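PDB 7CPX: lovastatin nonaketide synthase, polyketide synthase component from Aspergillus terreus, which builds, together with LovC, the polyketide precursor of lovastatin, dihydromonacolin L, by iterative malonyl condensation, methylation and reduction on a carrier domain. Local coordinates for residues Thr2158-Gly2163 with Leu2211-Thr2216; Gly2242-Gln2247 with Asn2264-Gly2269; Pro2234-Ile2239 with Asn2284-Phe2289. The protein carries 2 engineered substitutions. All blocks are in the same frame, centred on the assembly; numbering follows the deposited sequence.

Contact 1 (Thr2158-Gly2163 with Leu2211-Thr2216); sequences TYLLVG and LSMDVT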
loop_
_atom_site.group_PDB
_atom_site.type_symbol
_atom_site.label_atom_id
_atom_site.label_comp_id
_atom_site.label_asym_id
_atom_site.label_seq_id
_atom_site.Cartn_x
_atom_site.Cartn_y
_atom_site.Cartn_z
ATOM N N THR A 2158 44.566 -35.203 29.379
ATOM C CA THR A 2158 43.765 -34.612 30.439
ATOM C C THR A 2158 44.316 -33.243 30.793
ATOM O O THR A 2158 45.525 -33.071 30.959
ATOM C CB THR A 2158 43.757 -35.493 31.688
ATOM O OG1 THR A 2158 44.891 -36.369 31.670
ATOM C CG2 THR A 2158 42.482 -36.304 31.762
ATOM N N TYR A 2159 43.425 -32.268 30.905
ATOM C CA TYR A 2159 43.799 -30.910 31.267
ATOM C C TYR A 2159 43.304 -30.639 32.680
ATOM O O TYR A 2159 42.103 -30.731 32.952
ATOM C CB TYR A 2159 43.237 -29.914 30.258
ATOM C CG TYR A 2159 43.794 -30.154 28.875
ATOM C CD1 TYR A 2159 45.058 -29.707 28.533
ATOM C CD2 TYR A 2159 43.070 -30.854 27.926
ATOM C CE1 TYR A 2159 45.581 -29.933 27.278
ATOM C CE2 TYR A 2159 43.584 -31.086 26.667
ATOM C CZ TYR A 2159 44.842 -30.624 26.349
ATOM O OH TYR A 2159 45.361 -30.850 25.094
ATOM N N LEU A 2160 44.237 -30.318 33.571
ATOM C CA LEU A 2160 43.989 -30.279 35.006
ATOM C C LEU A 2160 43.854 -28.828 35.448
ATOM O O LEU A 2160 44.850 -28.107 35.544
ATOM C CB LEU A 2160 45.121 -30.975 35.756
ATOM C CG LEU A 2160 44.936 -31.161 37.261
ATOM C CD1 LEU A 2160 43.806 -32.133 37.538
ATOM C CD2 LEU A 2160 46.226 -31.646 37.894
ATOM N N LEU A 2161 42.626 -28.406 35.725
ATOM C CA LEU A 2161 42.349 -27.058 36.207
ATOM C C LEU A 2161 42.326 -27.122 37.730
ATOM O O LEU A 2161 41.329 -27.526 38.333
ATOM C CB LEU A 2161 41.037 -26.537 35.630
ATOM C CG LEU A 2161 40.704 -26.979 34.203
ATOM C CD1 LEU A 2161 39.445 -26.287 33.720
ATOM C CD2 LEU A 2161 41.847 -26.700 33.241
ATOM N N VAL A 2162 43.437 -26.731 38.346
ATOM C CA VAL A 2162 43.614 -26.844 39.789
ATOM C C VAL A 2162 42.994 -25.623 40.452
ATOM O O VAL A 2162 43.338 -24.483 40.122
ATOM C CB VAL A 2162 45.098 -26.981 40.155
ATOM C CG1 VAL A 2162 45.266 -27.131 41.657
ATOM C CG2 VAL A 2162 45.708 -28.163 39.427
ATOM N N GLY A 2163 42.078 -25.863 41.387
ATOM C CA GLY A 2163 41.329 -24.794 42.007
ATOM C C GLY A 2163 40.279 -24.181 41.114
ATOM O O GLY A 2163 39.571 -23.265 41.553
ATOM N N LEU A 2211 37.992 -33.732 40.856
ATOM C CA LEU A 2211 39.001 -34.572 41.486
ATOM C C LEU A 2211 39.001 -34.506 43.007
ATOM O O LEU A 2211 39.518 -35.429 43.645
ATOM C CB LEU A 2211 40.392 -34.182 40.976
ATOM C CG LEU A 2211 41.516 -35.180 41.249
ATOM C CD1 LEU A 2211 41.211 -36.514 40.593
ATOM C CD2 LEU A 2211 42.843 -34.634 40.756
ATOM N N SER A 2212 38.443 -33.454 43.604
ATOM C CA SER A 2212 38.472 -33.282 45.055
ATOM C C SER A 2212 39.900 -33.306 45.585
ATOM O O SER A 2212 40.173 -33.868 46.648
ATOM C CB SER A 2212 37.627 -34.350 45.756
ATOM O OG SER A 2212 36.296 -34.344 45.273
ATOM N N MET A 2213 40.818 -32.695 44.842
ATOM C CA MET A 2213 42.234 -32.708 45.177
ATOM C C MET A 2213 42.606 -31.399 45.860
ATOM O O MET A 2213 42.438 -30.320 45.281
ATOM C CB MET A 2213 43.069 -32.915 43.916
ATOM C CG MET A 2213 44.570 -32.940 44.141
ATOM S SD MET A 2213 45.485 -33.039 42.589
ATOM C CE MET A 2213 45.203 -31.404 41.918
ATOM N N ASP A 2214 43.113 -31.495 47.087
ATOM C CA ASP A 2214 43.635 -30.335 47.801
ATOM C C ASP A 2214 45.107 -30.186 47.445
ATOM O O ASP A 2214 45.950 -30.952 47.923
ATOM C CB ASP A 2214 43.442 -30.496 49.305
ATOM C CG ASP A 2214 43.908 -29.284 50.087
ATOM O OD1 ASP A 2214 44.325 -28.289 49.458
ATOM O OD2 ASP A 2214 43.857 -29.327 51.334
ATOM N N VAL A 2215 45.422 -29.195 46.608
ATOM C CA VAL A 2215 46.779 -29.051 46.095
ATOM C C VAL A 2215 47.770 -28.625 47.165
ATOM O O VAL A 2215 48.975 -28.578 46.896
ATOM C CB VAL A 2215 46.793 -28.043 44.928
ATOM C CG1 VAL A 2215 46.866 -26.618 45.449
ATOM C CG2 VAL A 2215 47.940 -28.341 43.988
ATOM N N THR A 2216 47.296 -28.312 48.372
ATOM C CA THR A 2216 48.199 -27.896 49.437
ATOM C C THR A 2216 49.080 -29.046 49.910
ATOM O O THR A 2216 50.224 -28.819 50.320
ATOM C CB THR A 2216 47.399 -27.339 50.613
ATOM O OG1 THR A 2216 46.286 -26.584 50.122
ATOM C CG2 THR A 2216 48.273 -26.440 51.467
#

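Contact 2 (Gly2242-Gln2247 with Asn2264-Gly2269); sequences GPLVLQ and NPKVEG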
loop_
_atom_site.group_PDB
_atom_site.type_symbol
_atom_site.label_atom_id
_atom_site.label_comp_id
_atom_site.label_asym_id
_atom_site.label_seq_id
_atom_site.Cartn_x
_atom_site.Cartn_y
_atom_site.Cartn_z
ATOM N N GLY A 2242 44.952 -22.398 39.297
ATOM C CA GLY A 2242 44.332 -21.193 39.794
ATOM C C GLY A 2242 43.667 -21.309 41.156
ATOM O O GLY A 2242 42.655 -20.650 41.413
ATOM N N PRO A 2243 44.203 -22.135 42.058
ATOM C CA PRO A 2243 43.669 -22.149 43.424
ATOM C C PRO A 2243 43.869 -20.793 44.081
ATOM O O PRO A 2243 44.886 -20.129 43.872
ATOM C CB PRO A 2243 44.485 -23.243 44.116
ATOM C CG PRO A 2243 45.767 -23.251 43.387
ATOM C CD PRO A 2243 45.430 -22.941 41.958
ATOM N N LEU A 2244 42.891 -20.383 44.884
ATOM C CA LEU A 2244 42.885 -19.035 45.430
ATOM C C LEU A 2244 42.368 -19.033 46.858
ATOM O O LEU A 2244 41.338 -19.646 47.155
ATOM C CB LEU A 2244 42.024 -18.104 44.570
ATOM C CG LEU A 2244 41.917 -16.661 45.061
ATOM C CD1 LEU A 2244 43.285 -16.017 45.089
ATOM C CD2 LEU A 2244 40.962 -15.869 44.187
ATOM N N VAL A 2245 43.092 -18.341 47.732
ATOM C CA VAL A 2245 42.611 -17.972 49.058
ATOM C C VAL A 2245 43.031 -16.531 49.303
ATOM O O VAL A 2245 44.190 -16.173 49.073
ATOM C CB VAL A 2245 43.161 -18.896 50.159
ATOM C CG1 VAL A 2245 42.560 -18.522 51.502
ATOM C CG2 VAL A 2245 42.870 -20.345 49.825
ATOM N N LEU A 2246 42.097 -15.706 49.763
ATOM C CA LEU A 2246 42.314 -14.272 49.888
ATOM C C LEU A 2246 42.215 -13.839 51.343
ATOM O O LEU A 2246 41.349 -14.310 52.087
ATOM C CB LEU A 2246 41.302 -13.490 49.045
ATOM C CG LEU A 2246 41.465 -13.615 47.530
ATOM C CD1 LEU A 2246 40.332 -12.905 46.809
ATOM C CD2 LEU A 2246 42.810 -13.058 47.091
ATOM N N GLN A 2247 43.114 -12.937 51.736
ATOM C CA GLN A 2247 43.104 -12.317 53.064
ATOM C C GLN A 2247 43.487 -10.853 52.868
ATOM O O GLN A 2247 44.670 -10.503 52.862
ATOM C CB GLN A 2247 44.050 -13.029 54.020
ATOM C CG GLN A 2247 43.539 -14.368 54.513
ATOM C CD GLN A 2247 42.316 -14.233 55.398
ATOM O OE1 GLN A 2247 41.935 -13.128 55.785
ATOM N NE2 GLN A 2247 41.693 -15.359 55.723
ATOM N N ASN A 2264 50.446 -21.356 50.471
ATOM C CA ASN A 2264 50.500 -22.800 50.263
ATOM C C ASN A 2264 49.576 -23.263 49.148
ATOM O O ASN A 2264 50.044 -23.992 48.260
ATOM C CB ASN A 2264 50.183 -23.513 51.585
ATOM C CG ASN A 2264 51.070 -23.047 52.723
ATOM O OD1 ASN A 2264 51.673 -21.976 52.655
ATOM N ND2 ASN A 2264 51.151 -23.849 53.776
ATOM N N PRO A 2265 48.307 -22.847 49.089
ATOM C CA PRO A 2265 47.489 -23.225 47.926
ATOM C C PRO A 2265 48.125 -22.819 46.614
ATOM O O PRO A 2265 48.056 -23.570 45.633
ATOM C CB PRO A 2265 46.166 -22.485 48.170
ATOM C CG PRO A 2265 46.149 -22.180 49.625
ATOM C CD PRO A 2265 47.575 -21.962 50.008
ATOM N N LYS A 2266 48.745 -21.640 46.571
ATOM C CA LYS A 2266 49.464 -21.211 45.377
ATOM C C LYS A 2266 50.881 -21.770 45.358
ATOM O O LYS A 2266 51.239 -22.563 44.482
ATOM C CB LYS A 2266 49.500 -19.682 45.311
ATOM C CG LYS A 2266 48.151 -19.013 45.112
ATOM C CD LYS A 2266 47.915 -18.645 43.656
ATOM C CE LYS A 2266 46.772 -17.654 43.514
ATOM N NZ LYS A 2266 46.490 -17.326 42.091
ATOM N N VAL A 2267 51.694 -21.376 46.341
ATOM C CA VAL A 2267 53.120 -21.699 46.325
ATOM C C VAL A 2267 53.329 -23.205 46.407
ATOM O O VAL A 2267 53.951 -23.814 45.529
ATOM C CB VAL A 2267 53.843 -20.973 47.474
ATOM C CG1 VAL A 2267 55.304 -21.388 47.526
ATOM C CG2 VAL A 2267 53.706 -19.469 47.311
ATOM N N GLU A 2268 52.836 -23.824 47.480
ATOM C CA GLU A 2268 53.056 -25.252 47.655
ATOM C C GLU A 2268 52.359 -26.050 46.564
ATOM O O GLU A 2268 52.858 -27.101 46.155
ATOM C CB GLU A 2268 52.574 -25.693 49.038
ATOM C CG GLU A 2268 52.808 -27.163 49.346
ATOM C CD GLU A 2268 54.277 -27.541 49.328
ATOM O OE1 GLU A 2268 55.130 -26.630 49.338
ATOM O OE2 GLU A 2268 54.578 -28.753 49.304
ATOM N N GLY A 2269 51.216 -25.566 46.077
ATOM C CA GLY A 2269 50.547 -26.256 44.989
ATOM C C GLY A 2269 51.387 -26.297 43.727
ATOM O O GLY A 2269 51.557 -27.355 43.111
#

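Contact 3 (Pro2234-Ile2239 with Asn2284-Phe2289); sequences PPVGGI and NPLDFF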
loop_
_atom_site.group_PDB
_atom_site.type_symbol
_atom_site.label_atom_id
_atom_site.label_comp_id
_atom_site.label_asym_id
_atom_site.label_seq_id
_atom_site.Cartn_x
_atom_site.Cartn_y
_atom_site.Cartn_z
ATOM N N PRO A 2234 43.441 -40.035 30.115
ATOM C CA PRO A 2234 44.746 -39.895 29.463
ATOM C C PRO A 2234 45.731 -39.173 30.363
ATOM O O PRO A 2234 45.335 -38.554 31.362
ATOM C CB PRO A 2234 44.430 -39.069 28.207
ATOM C CG PRO A 2234 42.996 -39.303 27.949
ATOM C CD PRO A 2234 42.357 -39.467 29.294
ATOM N N PRO A 2235 47.025 -39.230 30.048
ATOM C CA PRO A 2235 48.011 -38.530 30.875
ATOM C C PRO A 2235 47.783 -37.027 30.862
ATOM O O PRO A 2235 47.287 -36.459 29.886
ATOM C CB PRO A 2235 49.351 -38.897 30.225
ATOM C CG PRO A 2235 49.071 -40.124 29.426
ATOM C CD PRO A 2235 47.661 -39.985 28.956
ATOM N N VAL A 2236 48.155 -36.384 31.967
ATOM C CA VAL A 2236 47.973 -34.943 32.089
ATOM C C VAL A 2236 48.858 -34.246 31.067
ATOM O O VAL A 2236 50.091 -34.343 31.119
ATOM C CB VAL A 2236 48.287 -34.472 33.511
ATOM C CG1 VAL A 2236 48.061 -32.978 33.630
ATOM C CG2 VAL A 2236 47.431 -35.219 34.519
ATOM N N GLY A 2237 48.232 -33.538 30.133
ATOM C CA GLY A 2237 48.949 -32.801 29.113
ATOM C C GLY A 2237 49.000 -31.312 29.384
ATOM O O GLY A 2237 49.641 -30.564 28.642
ATOM N N GLY A 2238 48.325 -30.866 30.436
ATOM C CA GLY A 2238 48.331 -29.459 30.777
ATOM C C GLY A 2238 47.693 -29.228 32.126
ATOM O O GLY A 2238 46.915 -30.053 32.619
ATOM N N ILE A 2239 48.037 -28.088 32.719
ATOM C CA ILE A 2239 47.522 -27.692 34.023
ATOM C C ILE A 2239 47.116 -26.228 33.958
ATOM O O ILE A 2239 47.845 -25.400 33.402
ATOM C CB ILE A 2239 48.558 -27.913 35.142
ATOM C CG1 ILE A 2239 48.947 -29.390 35.220
ATOM C CG2 ILE A 2239 47.999 -27.444 36.477
ATOM C CD1 ILE A 2239 50.034 -29.684 36.228
ATOM N N ASN A 2284 54.895 -37.821 28.421
ATOM C CA ASN A 2284 53.730 -36.937 28.359
ATOM C C ASN A 2284 54.056 -35.625 29.064
ATOM O O ASN A 2284 53.537 -35.339 30.147
ATOM C CB ASN A 2284 52.490 -37.598 28.972
ATOM C CG ASN A 2284 52.103 -38.900 28.277
ATOM O OD1 ASN A 2284 52.528 -39.970 28.696
ATOM N ND2 ASN A 2284 51.305 -38.814 27.211
ATOM N N PRO A 2285 54.933 -34.813 28.483
ATOM C CA PRO A 2285 55.175 -33.482 29.044
ATOM C C PRO A 2285 53.951 -32.596 28.888
ATOM O O PRO A 2285 53.172 -32.731 27.941
ATOM C CB PRO A 2285 56.356 -32.955 28.218
ATOM C CG PRO A 2285 56.226 -33.657 26.914
ATOM C CD PRO A 2285 55.664 -35.021 27.220
ATOM N N LEU A 2286 53.781 -31.681 29.838
ATOM C CA LEU A 2286 52.637 -30.782 29.802
ATOM C C LEU A 2286 52.737 -29.854 28.600
ATOM O O LEU A 2286 53.771 -29.219 28.375
ATOM C CB LEU A 2286 52.559 -29.965 31.090
ATOM C CG LEU A 2286 52.387 -30.741 32.396
ATOM C CD1 LEU A 2286 52.119 -29.787 33.545
ATOM C CD2 LEU A 2286 51.265 -31.752 32.282
ATOM N N ASP A 2287 51.659 -29.783 27.819
ATOM C CA ASP A 2287 51.593 -28.792 26.751
ATOM C C ASP A 2287 51.636 -27.381 27.317
ATOM O O ASP A 2287 52.142 -26.462 26.663
ATOM C CB ASP A 2287 50.325 -28.994 25.926
ATOM C CG ASP A 2287 50.221 -30.390 25.349
ATOM O OD1 ASP A 2287 51.276 -31.007 25.091
ATOM O OD2 ASP A 2287 49.085 -30.873 25.156
ATOM N N PHE A 2288 51.112 -27.192 28.526
ATOM C CA PHE A 2288 51.113 -25.888 29.167
ATOM C C PHE A 2288 51.005 -26.076 30.670
ATOM O O PHE A 2288 50.419 -27.050 31.148
ATOM C CB PHE A 2288 49.958 -25.017 28.662
ATOM C CG PHE A 2288 48.600 -25.601 28.932
ATOM C CD1 PHE A 2288 47.989 -25.427 30.160
ATOM C CD2 PHE A 2288 47.934 -26.322 27.959
ATOM C CE1 PHE A 2288 46.744 -25.961 30.414
ATOM C CE2 PHE A 2288 46.688 -26.858 28.205
ATOM C CZ PHE A 2288 46.090 -26.676 29.436
ATOM N N PHE A 2289 51.581 -25.128 31.409
ATOM C CA PHE A 2289 51.405 -25.019 32.857
ATOM C C PHE A 2289 51.047 -23.558 33.116
ATOM O O PHE A 2289 51.914 -22.728 33.398
ATOM C CB PHE A 2289 52.660 -25.459 33.612
ATOM C CG PHE A 2289 52.422 -25.777 35.068
ATOM C CD1 PHE A 2289 51.444 -25.119 35.793
ATOM C CD2 PHE A 2289 53.183 -26.739 35.707
ATOM C CE1 PHE A 2289 51.231 -25.413 37.126
ATOM C CE2 PHE A 2289 52.974 -27.038 37.040
ATOM C CZ PHE A 2289 51.997 -26.375 37.749
#

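Contact 1 (Thr2158-Gly2163 with Leu2211-Thr2216)
Val2162 and Leu2160, two residues on one face of strand 2158-2162, form a shallow notch that is filled by the methyl end of Met2213. The CE atom of Met2213 sits 4.1 Å from Val2162 CG2 and 4.2 Å from Leu2160 CD2, a bump lodged between two branched neighbours. Its long side chain leaves the backbone fully extended through the first two torsions and then bends about the CG-SD bond (chi3 71°), which swings the methyl into the notch. Met2213 meets Leu2160 at about a right angle and Val2162 more obliquely. The other methyl of Leu2160, CD1, meets Leu2211 CD2 at 4.2 Å, so the two methyls of this leucine serve two different partners. The strand is an inner one of the parallel sheet, the first of the ketoreductase Rossmann fold. Residues 2211-2216 form the loop that leaves the third strand, at the edge of the sheet, and leads into helix 2218-2230; this helix also covers the layer, with Val2221 touching both Met2213 and Val2215. Toward the end of the strand Val2162 in turn becomes the bump: CG1, anti to the backbone N (chi1 -179°), presses against Val2215, with CB and CG2 each 3.7 Å away. Val2215 also belongs to the NADP pocket, as do Gly2163, Asp2214 and Thr2216. An Asx turn shapes the loop here, Thr2216 N donating to Asp2214 OD1 at 3.2 Å; Thr2216 OG1 is a second donor to that oxygen at 2.7 Å, from the same face of the carboxylate.

Contact 2 (Gly2242-Gln2247 with Asn2264-Gly2269)
Pro2243 and Pro2265 face each other across the contact, one in the loop after strand 2236-2241 and the other on helix 2256-2276. Their rings approach with Pro2243 CB 4.5 Å from Pro2265 CB, and CG of Pro2243 is directed at the helix backbone, where it meets the carbonyl oxygen of Pro2265. Being a proline, residue 2265 has no N-H to give to the preceding turn, and the helix is kinked here. Pro2265 is also touched by Val2245, whose side chain crosses it at about a right angle; the valine touches with a single methyl, CG2, 3.8 Å from Pro2265 CG. Lys2266 is oriented quite differently. Its chain bends at chi2 (-98°) and then runs out nearly straight, which takes CD and CE past the loop backbone, Lys2266 CD lying 3.4 Å from Pro2243 O. Leu2244 lies beside this lysine and points the same way, with CD1 4.2 Å from Lys2266 CE. The ammonium group is carried beyond the loop to Asn2311 on helix 2305-2323, where NZ is hydrogen-bonded to OD1. The stem thus passes a backbone oxygen and one leucine methyl, while the tip is held by Asn2311. Gly2242, Pro2243, Leu2244, Val2245, Pro2265 and Lys2266 all line the bound NADP, so the arrangement is a wall of the cofactor cleft that opens at the C-terminal ends of the parallel strands in a Rossmann-type ketoreductase.

Contact 3 (Pro2234-Ile2239 with Asn2284-Phe2289)
Leu2286 packs against residues Val2236 to Ile2239 where two neighbouring parallel strands, 2236-2241 and 2288-2294, begin to pair. Helix 2256-2276 joins the two strands in a beta-alpha-beta crossover of the Rossmann sheet. Followed outward, the leucine starts at CB, 3.9 Å from the carbonyl oxygen of Gly2237. With CG set anti to its own carbonyl carbon (chi1 -61°), the side chain then reaches across strand 2236-2241 and divides at its tip. CD2 lies near the Val2236 carbonyl oxygen and 3.6 Å from Gly2238 N, and also touches Val2236 CG1 at 3.7 Å, the two side chains pointing the same way. CD1 takes the other direction and packs on CG1 and CD1 of Ile2239. Phe2277 covers this apolar layer, touching Val2236, Leu2286 and Ile2239. Just before that strand, Pro2235 rests its CB and CG against the amide of Asn2284. One backbone bond joining the strands runs from Ile2239 N to Phe2288 O, at 3.0 Å with an angle of 154° at the hydrogen; Ile2239 is also bonded to Val2290. Ile2239 also sets CD1 over a face of the Phe2289 ring, offset toward the rim. On the side of the sheet that carries the Phe2288 ring, a CH-pi contact is made by Gly2238 CA, 3.7 Å above the ring plane, over its centre.

How the contacts relate
Strand 2236-2241 connects all three contacts. Its start pairs with strand 2158-2162 of contact 1, through Leu2160 N to Gly2238 O (2.9 Å) and Thr2158 O to Gly2237 N (2.9 Å), both probable hydrogen bonds. Beyond its end, Gly2242 N of contact 2 meets Val2162 O at 2.8 Å. The centre of contact 1 is about 12 Å from that of contact 2 and about 13 Å from that of contact 3, whereas the centres of contacts 2 and 3 are about 21 Å apart, although contact 2 is nested in the loop that contact 3 closes. Contacts 1 and 2 both supply residues to the NADP pocket; contact 3 joins two strands of the sheet and holds none of those pocket residues.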